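Local coordinates for iron binding protein FbpA (Mannheimia haemolytica, PDB 1Q35) that binds ferric iron and, as a periplasmic protein of the bacterial solute-binding protein 1 family, probably delivers it for uptake into the cell, at residues 137-142 with 312-317; 161-166 with 306-311; 80-85 with 270-275; 73-78 with 234-239. All blocks are in the same frame, centred on the assembly; numbering follows the deposited sequence.

Contact 1. Residues 137-142 with 312-317; sequences SGKNSY and KFDDFS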
loop_
_atom_site.group_PDB
_atom_site.type_symbol
_atom_site.label_atom_id
_atom_site.label_comp_id
_atom_site.label_asym_id
_atom_site.label_seq_id
_atom_site.Cartn_x
_atom_site.Cartn_y
_atom_site.Cartn_z
ATOM N N SER A 137 12.823 3.694 -4.820
ATOM C CA SER A 137 12.862 5.144 -4.660
ATOM C C SER A 137 12.273 5.608 -3.330
ATOM O O SER A 137 11.160 5.232 -2.966
ATOM C CB SER A 137 12.099 5.823 -5.791
ATOM O OG SER A 137 12.045 7.226 -5.582
ATOM N N GLY A 138 13.016 6.455 -2.633
ATOM C CA GLY A 138 12.545 7.041 -1.394
ATOM C C GLY A 138 11.318 7.915 -1.567
ATOM O O GLY A 138 10.598 8.165 -0.605
ATOM N N LYS A 139 11.084 8.386 -2.792
ATOM C CA LYS A 139 9.912 9.193 -3.117
ATOM C C LYS A 139 8.681 8.375 -3.478
ATOM O O LYS A 139 7.600 8.931 -3.667
ATOM C CB LYS A 139 10.237 10.147 -4.271
ATOM C CG LYS A 139 11.336 11.131 -3.948
ATOM C CD LYS A 139 11.652 12.053 -5.113
ATOM C CE LYS A 139 13.043 12.664 -4.973
ATOM N NZ LYS A 139 13.346 13.118 -3.579
ATOM N N ASN A 140 8.825 7.057 -3.587
ATOM C CA ASN A 140 7.662 6.218 -3.790
ATOM C C ASN A 140 6.734 6.329 -2.586
ATOM O O ASN A 140 7.189 6.302 -1.448
ATOM C CB ASN A 140 8.055 4.766 -4.004
ATOM C CG ASN A 140 6.862 3.894 -4.186
ATOM O OD1 ASN A 140 6.295 3.813 -5.280
ATOM N ND2 ASN A 140 6.422 3.291 -3.108
ATOM N N SER A 141 5.437 6.439 -2.834
ATOM C CA SER A 141 4.498 6.755 -1.755
ATOM C C SER A 141 4.374 5.676 -0.694
ATOM O O SER A 141 4.060 5.982 0.442
ATOM C CB SER A 141 3.120 7.121 -2.303
ATOM O OG SER A 141 2.500 6.017 -2.915
ATOM N N TYR A 142 4.614 4.410 -1.027
ATOM C CA TYR A 142 4.667 3.393 0.023
ATOM C C TYR A 142 5.769 3.715 1.035
ATOM O O TYR A 142 5.585 3.539 2.236
ATOM C CB TYR A 142 4.916 1.997 -0.541
ATOM C CG TYR A 142 3.864 1.428 -1.464
ATOM C CD1 TYR A 142 2.504 1.671 -1.275
ATOM C CD2 TYR A 142 4.239 0.601 -2.518
ATOM C CE1 TYR A 142 1.559 1.118 -2.121
ATOM C CE2 TYR A 142 3.294 0.034 -3.362
ATOM C CZ TYR A 142 1.954 0.304 -3.156
ATOM O OH TYR A 142 0.980 -0.234 -3.957
ATOM N N LYS A 312 18.420 13.751 -0.293
ATOM C CA LYS A 312 18.678 13.315 -1.667
ATOM C C LYS A 312 18.799 11.793 -1.683
ATOM O O LYS A 312 19.804 11.218 -2.118
ATOM C CB LYS A 312 19.913 14.013 -2.258
ATOM C CG LYS A 312 19.746 15.527 -2.409
ATOM C CD LYS A 312 18.709 15.888 -3.469
ATOM C CE LYS A 312 18.629 17.391 -3.715
ATOM N NZ LYS A 312 17.694 18.072 -2.775
ATOM N N PHE A 313 17.738 11.155 -1.195
ATOM C CA PHE A 313 17.739 9.728 -0.903
ATOM C C PHE A 313 18.131 8.862 -2.093
ATOM O O PHE A 313 18.803 7.844 -1.921
ATOM C CB PHE A 313 16.361 9.289 -0.384
ATOM C CG PHE A 313 16.349 7.898 0.173
ATOM C CD1 PHE A 313 16.673 7.665 1.500
ATOM C CD2 PHE A 313 16.049 6.822 -0.636
ATOM C CE1 PHE A 313 16.678 6.390 2.003
ATOM C CE2 PHE A 313 16.058 5.544 -0.136
ATOM C CZ PHE A 313 16.363 5.329 1.188
ATOM N N ASP A 314 17.681 9.246 -3.279
ATOM C CA ASP A 314 17.880 8.430 -4.474
ATOM C C ASP A 314 19.213 8.661 -5.184
ATOM O O ASP A 314 19.542 7.940 -6.124
ATOM C CB ASP A 314 16.748 8.671 -5.466
ATOM C CG ASP A 314 15.410 8.143 -4.985
ATOM O OD1 ASP A 314 15.344 7.411 -3.965
ATOM O OD2 ASP A 314 14.359 8.407 -5.597
ATOM N N ASP A 315 19.972 9.658 -4.751
ATOM C CA ASP A 315 21.267 9.951 -5.359
ATOM C C ASP A 315 22.331 8.989 -4.821
ATOM O O ASP A 315 22.560 8.916 -3.613
ATOM C CB ASP A 315 21.662 11.395 -5.072
ATOM C CG ASP A 315 22.941 11.795 -5.766
ATOM O OD1 ASP A 315 22.867 12.377 -6.869
ATOM O OD2 ASP A 315 24.061 11.566 -5.278
ATOM N N PHE A 316 22.994 8.273 -5.729
ATOM C CA PHE A 316 23.971 7.245 -5.371
ATOM C C PHE A 316 25.386 7.642 -5.823
ATOM O O PHE A 316 26.269 6.791 -5.945
ATOM C CB PHE A 316 23.553 5.914 -6.013
ATOM C CG PHE A 316 24.111 4.694 -5.329
ATOM C CD1 PHE A 316 23.636 4.296 -4.087
ATOM C CD2 PHE A 316 25.101 3.930 -5.941
ATOM C CE1 PHE A 316 24.146 3.170 -3.460
ATOM C CE2 PHE A 316 25.617 2.801 -5.315
ATOM C CZ PHE A 316 25.137 2.419 -4.076
ATOM N N SER A 317 25.599 8.938 -6.036
ATOM C CA SER A 317 26.853 9.448 -6.599
ATOM C C SER A 317 28.014 9.503 -5.599
ATOM O O SER A 317 29.175 9.611 -6.006
ATOM C CB SER A 317 26.629 10.838 -7.200
ATOM O OG SER A 317 26.536 11.827 -6.189
#
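S137 OG donates to D314 OD2 over 2.6 Å, and the backbone N of G138 donates to the other carboxylate oxygen, D314 OD1, at 2.8 Å. The second bond is nearly straight, with an angle of 164° at the hydrogen. In both cases the oxygen uses its syn lone pair, the one on the side of its twin, so donors from consecutive residues hold the carboxylate by a fork of bonds that limits its rotation. With OG anti to the backbone N, chi1 175° places it, with CB beside it, against D314 OD2. The same OG accepts from the backbone N of K139 at 3.2 Å, an ST turn, while N140 N bonds to S137 O within a type I beta turn; these short-range bonds help fix the direction in which the hydroxyl and the G138 N-H face. Beside the fork, the ring of F313 approaches G138 obliquely, its CD2 lying 3.6 Å from G138 CA, and D314 OD1 sits at the edge of this ring, in its plane. K139 stays at the margin; its NZ is 5.2 Å from D314 OD2, too far for a bond, though its charge may still favour the ionised carboxylate. K312, in the Schellman motif after helix 301-311, starts the type I turn that carries F313 and D314 here. Two residues on from G138, N140 takes the N-cap position of helix 141-168, whose first turn carries Y142, a ferric ion ligand in another structure of this protein and without iron here; F313 also rests on V308 of helix 301-311.

Contact 2. Residues 161-166 with 306-311; sequences AFLEGL and KLVDEV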
loop_
_atom_site.group_PDB
_atom_site.type_symbol
_atom_site.label_atom_id
_atom_site.label_comp_id
_atom_site.label_asym_id
_atom_site.label_seq_id
_atom_site.Cartn_x
_atom_site.Cartn_y
_atom_site.Cartn_z
ATOM N N ALA A 161 17.520 11.696 10.450
ATOM C CA ALA A 161 18.715 10.933 10.801
ATOM C C ALA A 161 18.562 9.475 10.369
ATOM O O ALA A 161 19.510 8.877 9.851
ATOM C CB ALA A 161 19.017 11.028 12.283
ATOM N N PHE A 162 17.372 8.911 10.561
ATOM C CA PHE A 162 17.072 7.576 10.071
ATOM C C PHE A 162 17.253 7.488 8.553
ATOM O O PHE A 162 17.899 6.564 8.061
ATOM C CB PHE A 162 15.653 7.150 10.473
ATOM C CG PHE A 162 15.132 6.003 9.665
ATOM C CD1 PHE A 162 15.621 4.720 9.856
ATOM C CD2 PHE A 162 14.175 6.206 8.688
ATOM C CE1 PHE A 162 15.144 3.662 9.098
ATOM C CE2 PHE A 162 13.705 5.151 7.920
ATOM C CZ PHE A 162 14.188 3.880 8.134
ATOM N N LEU A 163 16.694 8.437 7.815
ATOM C CA LEU A 163 16.811 8.419 6.357
ATOM C C LEU A 163 18.258 8.551 5.896
ATOM O O LEU A 163 18.634 7.933 4.909
ATOM C CB LEU A 163 15.954 9.512 5.729
ATOM C CG LEU A 163 14.441 9.297 5.850
ATOM C CD1 LEU A 163 13.693 10.524 5.387
ATOM C CD2 LEU A 163 13.988 8.077 5.063
ATOM N N GLU A 164 19.063 9.330 6.611
ATOM C CA GLU A 164 20.474 9.484 6.255
ATOM C C GLU A 164 21.216 8.165 6.456
ATOM O O GLU A 164 22.030 7.771 5.614
ATOM C CB GLU A 164 21.120 10.601 7.073
ATOM C CG GLU A 164 20.587 11.993 6.775
ATOM C CD GLU A 164 21.319 12.699 5.657
ATOM O OE1 GLU A 164 21.362 13.945 5.692
ATOM O OE2 GLU A 164 21.836 12.022 4.744
ATOM N N GLY A 165 20.922 7.468 7.548
ATOM C CA GLY A 165 21.560 6.191 7.818
ATOM C C GLY A 165 21.118 5.103 6.855
ATOM O O GLY A 165 21.930 4.298 6.383
ATOM N N LEU A 166 19.821 5.072 6.560
ATOM C CA LEU A 166 19.268 4.130 5.599
ATOM C C LEU A 166 19.914 4.348 4.227
ATOM O O LEU A 166 20.371 3.396 3.589
ATOM C CB LEU A 166 17.744 4.286 5.525
ATOM C CG LEU A 166 17.032 3.329 4.569
ATOM C CD1 LEU A 166 17.224 1.872 4.982
ATOM C CD2 LEU A 166 15.559 3.681 4.491
ATOM N N LYS A 306 9.538 16.071 2.073
ATOM C CA LYS A 306 10.547 17.110 2.228
ATOM C C LYS A 306 11.855 16.527 2.757
ATOM O O LYS A 306 12.933 16.875 2.275
ATOM C CB LYS A 306 10.020 18.200 3.161
ATOM C CG LYS A 306 10.895 19.421 3.311
ATOM C CD LYS A 306 10.173 20.482 4.141
ATOM C CE LYS A 306 10.984 21.754 4.294
ATOM N NZ LYS A 306 11.089 22.534 3.029
ATOM N N LEU A 307 11.776 15.627 3.736
ATOM C CA LEU A 307 12.985 15.005 4.268
ATOM C C LEU A 307 13.688 14.153 3.221
ATOM O O LEU A 307 14.913 14.171 3.131
ATOM C CB LEU A 307 12.683 14.131 5.482
ATOM C CG LEU A 307 12.150 14.864 6.708
ATOM C CD1 LEU A 307 11.970 13.894 7.858
ATOM C CD2 LEU A 307 13.052 16.015 7.126
ATOM N N VAL A 308 12.916 13.405 2.443
ATOM C CA VAL A 308 13.484 12.559 1.388
ATOM C C VAL A 308 14.257 13.426 0.387
ATOM O O VAL A 308 15.350 13.067 -0.051
ATOM C CB VAL A 308 12.382 11.730 0.687
ATOM C CG1 VAL A 308 12.919 11.044 -0.561
ATOM C CG2 VAL A 308 11.814 10.691 1.644
ATOM N N ASP A 309 13.686 14.577 0.050
ATOM C CA ASP A 309 14.345 15.533 -0.833
ATOM C C ASP A 309 15.612 16.107 -0.203
ATOM O O ASP A 309 16.644 16.197 -0.869
ATOM C CB ASP A 309 13.388 16.663 -1.212
ATOM C CG ASP A 309 14.026 17.670 -2.141
ATOM O OD1 ASP A 309 14.443 17.272 -3.246
ATOM O OD2 ASP A 309 14.176 18.872 -1.838
ATOM N N GLU A 310 15.557 16.481 1.075
ATOM C CA GLU A 310 16.711 17.072 1.750
ATOM C C GLU A 310 17.897 16.119 1.785
ATOM O O GLU A 310 19.035 16.532 1.564
ATOM C CB GLU A 310 16.352 17.500 3.175
ATOM C CG GLU A 310 15.466 18.728 3.246
ATOM C CD GLU A 310 14.990 19.036 4.650
ATOM O OE1 GLU A 310 14.058 19.851 4.773
ATOM O OE2 GLU A 310 15.548 18.478 5.620
ATOM N N VAL A 311 17.643 14.839 2.047
ATOM C CA VAL A 311 18.734 13.866 2.124
ATOM C C VAL A 311 19.156 13.362 0.742
ATOM O O VAL A 311 20.138 12.633 0.632
ATOM C CB VAL A 311 18.396 12.668 3.061
ATOM C CG1 VAL A 311 17.945 13.163 4.430
ATOM C CG2 VAL A 311 17.362 11.743 2.451
HETATM O O HOH W 1 21.439 15.613 3.880
HETATM O O HOH W 2 22.359 12.774 2.291
#
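Two helices of one lobe, 141-168 and 301-311, pack here through L163 and E164 on one and L307, V308 and V311 on the other. The axes of the two six-residue segments approach to 9.8 Å and cross at -47°, a separation that brings side chains rather than backbones together. L163 reaches across with its CD1, which lies 3.7 Å from L307 CB, the two side chains crossing at about a right angle; the same methyl comes to 4.2 Å from V308 CG2. L163 CB meets V311 CG2 at 4.2 Å. This is helix-helix packing within an alpha/beta lobe of the periplasmic binding protein fold, and F147, about four turns earlier in helix 141-168, touches both L163 and V308. At the outer margin the contacts of E164 are provisional, since it has a second conformer. In the one given here it bends at chi2 (-89°), which lays its carboxylate alongside V311: CD is 3.6 Å from V311 CG1, and the two side chains run past each other in opposite directions. Water 2 lies 2.6 Å from E164 OE2 and 2.8 Å from V311 O and bridges them. V311 O also accepts from K167, and E310 forms a salt bridge with K160 of helix 141-168.

Contact 3. Residues 80-85 with 270-275; sequences LEKNIP and PVKEGI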
loop_
_atom_site.group_PDB
_atom_site.type_symbol
_atom_site.label_atom_id
_atom_site.label_comp_id
_atom_site.label_asym_id
_atom_site.label_seq_id
_atom_site.Cartn_x
_atom_site.Cartn_y
_atom_site.Cartn_z
ATOM N N LEU A 80 -21.683 -0.767 3.233
ATOM C CA LEU A 80 -20.316 -0.385 3.600
ATOM C C LEU A 80 -20.153 -0.332 5.118
ATOM O O LEU A 80 -19.106 -0.696 5.650
ATOM C CB LEU A 80 -19.942 0.971 2.987
ATOM C CG LEU A 80 -19.935 1.071 1.460
ATOM C CD1 LEU A 80 -19.586 2.479 1.013
ATOM C CD2 LEU A 80 -18.968 0.062 0.846
ATOM N N GLU A 81 -21.195 0.109 5.814
ATOM C CA GLU A 81 -21.175 0.174 7.270
ATOM C C GLU A 81 -21.003 -1.212 7.893
ATOM O O GLU A 81 -20.245 -1.378 8.846
ATOM C CB GLU A 81 -22.469 0.812 7.781
ATOM C CG GLU A 81 -22.527 0.983 9.288
ATOM C CD GLU A 81 -23.782 1.701 9.739
ATOM O OE1 GLU A 81 -23.663 2.820 10.278
ATOM O OE2 GLU A 81 -24.883 1.142 9.552
ATOM N N LYS A 82 -21.712 -2.192 7.343
ATOM C CA LYS A 82 -21.698 -3.562 7.842
ATOM C C LYS A 82 -20.385 -4.268 7.508
ATOM O O LYS A 82 -19.839 -5.004 8.333
ATOM C CB LYS A 82 -22.862 -4.350 7.233
ATOM C CG LYS A 82 -23.042 -5.758 7.792
ATOM C CD LYS A 82 -24.154 -6.509 7.071
ATOM C CE LYS A 82 -24.153 -7.994 7.414
ATOM N NZ LYS A 82 -23.486 -8.810 6.364
ATOM N N ASN A 83 -19.881 -4.026 6.302
ATOM C CA ASN A 83 -18.751 -4.786 5.767
ATOM C C ASN A 83 -17.388 -4.251 6.189
ATOM O O ASN A 83 -16.470 -5.033 6.427
ATOM C CB ASN A 83 -18.822 -4.835 4.239
ATOM C CG ASN A 83 -19.910 -5.763 3.732
ATOM O OD1 ASN A 83 -20.421 -6.608 4.471
ATOM N ND2 ASN A 83 -20.264 -5.618 2.464
ATOM N N ILE A 84 -17.252 -2.932 6.272
ATOM C CA ILE A 84 -15.965 -2.300 6.558
ATOM C C ILE A 84 -15.943 -1.801 8.001
ATOM O O ILE A 84 -16.738 -0.928 8.357
ATOM C CB ILE A 84 -15.701 -1.121 5.587
ATOM C CG1 ILE A 84 -15.809 -1.588 4.130
ATOM C CG2 ILE A 84 -14.329 -0.498 5.880
ATOM C CD1 ILE A 84 -15.675 -0.476 3.098
ATOM N N PRO A 85 -15.065 -2.343 8.844
ATOM C CA PRO A 85 -14.928 -1.836 10.212
ATOM C C PRO A 85 -14.646 -0.339 10.215
ATOM O O PRO A 85 -13.992 0.162 9.300
ATOM C CB PRO A 85 -13.732 -2.620 10.759
ATOM C CG PRO A 85 -13.701 -3.862 9.964
ATOM C CD PRO A 85 -14.156 -3.476 8.589
ATOM N N PRO A 270 -7.996 -8.802 4.085
ATOM C CA PRO A 270 -9.324 -8.198 3.920
ATOM C C PRO A 270 -9.635 -7.242 5.059
ATOM O O PRO A 270 -9.176 -7.457 6.178
ATOM C CB PRO A 270 -10.280 -9.396 3.971
ATOM C CG PRO A 270 -9.455 -10.574 3.701
ATOM C CD PRO A 270 -8.065 -10.271 4.168
ATOM N N VAL A 271 -10.397 -6.188 4.783
ATOM C CA VAL A 271 -10.958 -5.376 5.868
ATOM C C VAL A 271 -12.190 -6.040 6.496
ATOM O O VAL A 271 -12.479 -5.824 7.670
ATOM C CB VAL A 271 -11.312 -3.929 5.434
ATOM C CG1 VAL A 271 -10.057 -3.178 5.000
ATOM C CG2 VAL A 271 -12.382 -3.898 4.343
ATOM N N LYS A 272 -12.907 -6.848 5.722
ATOM C CA LYS A 272 -14.155 -7.445 6.199
ATOM C C LYS A 272 -13.864 -8.569 7.186
ATOM O O LYS A 272 -13.100 -9.486 6.889
ATOM C CB LYS A 272 -14.987 -7.970 5.029
ATOM C CG LYS A 272 -16.361 -8.507 5.435
ATOM C CD LYS A 272 -17.214 -8.811 4.219
ATOM C CE LYS A 272 -18.427 -9.668 4.564
ATOM N NZ LYS A 272 -19.220 -9.118 5.692
ATOM N N GLU A 273 -14.471 -8.485 8.366
ATOM C CA GLU A 273 -14.302 -9.499 9.401
ATOM C C GLU A 273 -14.917 -10.825 8.968
ATOM O O GLU A 273 -15.940 -10.857 8.285
ATOM C CB GLU A 273 -14.934 -9.032 10.715
ATOM C CG GLU A 273 -14.220 -7.852 11.347
ATOM C CD GLU A 273 -14.799 -7.477 12.696
ATOM O OE1 GLU A 273 -14.356 -8.051 13.715
ATOM O OE2 GLU A 273 -15.699 -6.612 12.733
ATOM N N GLY A 274 -14.266 -11.919 9.355
ATOM C CA GLY A 274 -14.740 -13.253 9.028
ATOM C C GLY A 274 -14.229 -13.794 7.706
ATOM O O GLY A 274 -14.509 -14.941 7.366
ATOM N N ILE A 275 -13.496 -12.977 6.949
ATOM C CA ILE A 275 -12.874 -13.427 5.710
ATOM C C ILE A 275 -11.435 -13.823 6.017
ATOM O O ILE A 275 -10.630 -12.981 6.412
ATOM C CB ILE A 275 -12.899 -12.317 4.633
ATOM C CG1 ILE A 275 -14.322 -11.777 4.422
ATOM C CG2 ILE A 275 -12.332 -12.842 3.318
ATOM C CD1 ILE A 275 -15.337 -12.813 3.953
HETATM O O HOH W 3 -16.711 -6.529 8.640
HETATM O O HOH W 4 -17.369 -4.963 10.724
#
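K272 NZ donates to N83 OD1 at 3.0 Å, the direct hydrogen bond between the end of helix 78-83 and the loop after strand 269-270. The ammonium stands above the carbonyl plane of the amide, 45° out of it, with a C=O...N angle of 130°, so no lone pair is met squarely. An extended lysine chain, bent at chi4 (52°), brings NZ back to the asparagine, and its CB and CG pass N83 O on the way. That carbonyl also receives a CA-H...O contact from K272 CA at 3.4 Å. Alongside, P85 sets its ring against the loop, CD lying 3.0 Å from V271 O, while I84 CG1 meets V271 CG2 at 4.1 Å. Water 3 adds a bridge, lying 2.7 Å from N83 O and accepting from E273 N at 3.0 Å. K82 NZ comes to 4.3 Å from K272 NZ, a like-charge approach that N83 OD1, which accepts from K272, may ease slightly. In the second shell, N83 ND2 bonds S254 OG, which with the K272 bond engages both ends of the amide and should help hold its rotation; Q259 accepts from K272 N, and F88 touches V271. The geometry is that of a helix C-terminus, with I84 the first residue to leave helical angles, joined to a loop within one alpha/beta lobe of a periplasmic binding protein.

Contact 4. Residues 73-78 with 234-239; sequences QKIDSK and VVIAKH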
loop_
_atom_site.group_PDB
_atom_site.type_symbol
_atom_site.label_atom_id
_atom_site.label_comp_id
_atom_site.label_asym_id
_atom_site.label_seq_id
_atom_site.Cartn_x
_atom_site.Cartn_y
_atom_site.Cartn_z
ATOM N N GLN A 73 -16.916 12.681 -2.632
ATOM C CA GLN A 73 -18.223 12.951 -2.035
ATOM C C GLN A 73 -18.575 11.921 -0.972
ATOM O O GLN A 73 -18.041 10.806 -0.959
ATOM C CB GLN A 73 -19.321 13.020 -3.100
ATOM C CG GLN A 73 -19.533 11.754 -3.912
ATOM C CD GLN A 73 -20.744 11.879 -4.822
ATOM O OE1 GLN A 73 -21.867 12.061 -4.342
ATOM N NE2 GLN A 73 -20.524 11.820 -6.125
ATOM N N LYS A 74 -19.490 12.303 -0.088
ATOM C CA LYS A 74 -19.908 11.467 1.023
ATOM C C LYS A 74 -20.854 10.369 0.565
ATOM O O LYS A 74 -21.823 10.629 -0.154
ATOM C CB LYS A 74 -20.593 12.317 2.095
ATOM C CG LYS A 74 -19.676 13.351 2.721
ATOM C CD LYS A 74 -20.428 14.296 3.644
ATOM C CE LYS A 74 -20.892 13.606 4.911
ATOM N NZ LYS A 74 -21.019 14.571 6.043
ATOM N N ILE A 75 -20.571 9.144 0.995
ATOM C CA ILE A 75 -21.368 7.975 0.658
ATOM C C ILE A 75 -21.863 7.333 1.943
ATOM O O ILE A 75 -21.071 6.878 2.773
ATOM C CB ILE A 75 -20.530 6.955 -0.141
ATOM C CG1 ILE A 75 -19.922 7.599 -1.394
ATOM C CG2 ILE A 75 -21.374 5.734 -0.494
ATOM C CD1 ILE A 75 -20.936 8.079 -2.423
ATOM N N ASP A 76 -23.183 7.302 2.098
ATOM C CA ASP A 76 -23.827 6.718 3.260
ATOM C C ASP A 76 -24.510 5.433 2.807
ATOM O O ASP A 76 -25.573 5.468 2.188
ATOM C CB ASP A 76 -24.838 7.717 3.830
ATOM C CG ASP A 76 -25.537 7.214 5.082
ATOM O OD1 ASP A 76 -25.099 6.204 5.676
ATOM O OD2 ASP A 76 -26.545 7.788 5.551
ATOM N N SER A 77 -23.873 4.304 3.108
ATOM C CA SER A 77 -24.313 2.986 2.672
ATOM C C SER A 77 -24.347 2.032 3.859
ATOM O O SER A 77 -23.360 1.899 4.575
ATOM C CB SER A 77 -23.344 2.440 1.618
ATOM O OG SER A 77 -23.512 1.045 1.446
ATOM N N LYS A 78 -25.480 1.366 4.058
ATOM C CA LYS A 78 -25.617 0.356 5.108
ATOM C C LYS A 78 -24.715 -0.846 4.832
ATOM O O LYS A 78 -24.258 -1.507 5.761
ATOM C CB LYS A 78 -27.068 -0.143 5.253
ATOM C CG LYS A 78 -28.189 0.818 4.825
ATOM C CD LYS A 78 -28.925 0.319 3.571
ATOM C CE LYS A 78 -28.044 0.293 2.318
ATOM N NZ LYS A 78 -27.623 1.651 1.881
ATOM N N VAL A 234 -10.761 3.305 -1.809
ATOM C CA VAL A 234 -11.590 3.835 -2.868
ATOM C C VAL A 234 -12.284 5.106 -2.419
ATOM O O VAL A 234 -12.636 5.263 -1.245
ATOM C CB VAL A 234 -12.605 2.777 -3.353
ATOM C CG1 VAL A 234 -13.601 2.399 -2.257
ATOM C CG2 VAL A 234 -13.308 3.239 -4.602
ATOM N N VAL A 235 -12.428 6.018 -3.375
ATOM C CA VAL A 235 -13.228 7.222 -3.229
ATOM C C VAL A 235 -14.176 7.305 -4.427
ATOM O O VAL A 235 -13.839 6.867 -5.533
ATOM C CB VAL A 235 -12.372 8.504 -3.130
ATOM C CG1 VAL A 235 -11.328 8.372 -2.038
ATOM C CG2 VAL A 235 -11.726 8.842 -4.456
ATOM N N ILE A 236 -15.368 7.853 -4.207
ATOM C CA ILE A 236 -16.270 8.205 -5.297
ATOM C C ILE A 236 -16.072 9.693 -5.580
ATOM O O ILE A 236 -16.141 10.523 -4.677
ATOM C CB ILE A 236 -17.734 7.829 -4.967
ATOM C CG1 ILE A 236 -17.859 6.300 -4.960
ATOM C CG2 ILE A 236 -18.696 8.457 -5.980
ATOM C CD1 ILE A 236 -19.250 5.756 -4.725
ATOM N N ALA A 237 -15.767 10.011 -6.834
ATOM C CA ALA A 237 -15.468 11.374 -7.240
ATOM C C ALA A 237 -16.662 12.302 -7.030
ATOM O O ALA A 237 -17.824 11.894 -7.170
ATOM C CB ALA A 237 -15.033 11.399 -8.693
ATOM N N LYS A 238 -16.363 13.561 -6.724
ATOM C CA LYS A 238 -17.381 14.556 -6.392
ATOM C C LYS A 238 -18.463 14.660 -7.466
ATOM O O LYS A 238 -19.644 14.802 -7.150
ATOM C CB LYS A 238 -16.734 15.933 -6.191
ATOM C CG LYS A 238 -17.729 17.048 -5.848
ATOM C CD LYS A 238 -17.024 18.341 -5.496
ATOM C CE LYS A 238 -18.012 19.429 -5.111
ATOM N NZ LYS A 238 -17.334 20.749 -4.967
ATOM N N HIS A 239 -18.058 14.582 -8.728
ATOM C CA HIS A 239 -18.965 14.808 -9.853
ATOM C C HIS A 239 -19.284 13.524 -10.625
ATOM O O HIS A 239 -19.683 13.570 -11.790
ATOM C CB HIS A 239 -18.365 15.882 -10.755
ATOM C CG HIS A 239 -18.218 17.206 -10.076
ATOM N ND1 HIS A 239 -19.288 18.036 -9.836
ATOM C CD2 HIS A 239 -17.134 17.826 -9.554
ATOM C CE1 HIS A 239 -18.868 19.121 -9.209
ATOM N NE2 HIS A 239 -17.565 19.019 -9.029
HETATM O O HOH W 5 -16.132 8.751 -1.583
#
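Q73 meets strand 228-236 and the residues that follow it with both backbone and side chain. Its N donates to I236 O at 3.1 Å, although the angle at the hydrogen is only 139°. The side chain then reaches further along the same segment: NE2 donates to A237 O at 2.9 Å with an angle of 165°, and the acceptor lies close to the plane of the glutamine amide. CG sits between the backbone N and the carbonyl carbon (chi1 61°) and the chain is extended beyond it, which carries the amide past I236 towards A237. K238 O is also near NE2, but the angle is too poor for a bond. The other end of the amide is used as well, since Q73 OE1 accepts from K243. Q73 O is tied back to the strand by a water, which donates to it at 2.9 Å and accepts from I236 N at the same length, so the backbone of I236 faces Q73 through one direct and one water-mediated link. Two residues on, I75 turns its CB towards the strand, and its CD1 meets I236 CD1 at 3.7 Å, the side chains crossing at about a right angle. F96 of strand 96-108 and K243 of helix 243-254 also touch I75, and I236 packs on A246 and I250 of that helix. Further along, S77 caps helix 78-83 through its OG. An irregular segment leading into a helix is thus laid against strand 228-236 and its continuation in the mixed sheet of a periplasmic binding protein lobe.

How the contacts relate
From the N terminus, 73-78 runs into 80-85, so contacts 4 and 3 start almost together; contact 4 closes at 234-239, contact 3 at 270-275, and their loops cross. They touch where L80 packs on I75. Segments 137-142, leading into helix 141-168, and 161-166 within it then open contacts 1 and 2. Contact 2 closes at 306-311, nested inside contact 1, which closes at 312-317; both cross contacts 3 and 4. Contact 4 joins the loop before helix 78-83 to strand 228-236, and contact 3 joins the end of that helix to the loop after strand 269-270. Contacts 1 and 2, centred about 34 to 37 Å away, tie the C-terminal helix and tail to helix 141-168.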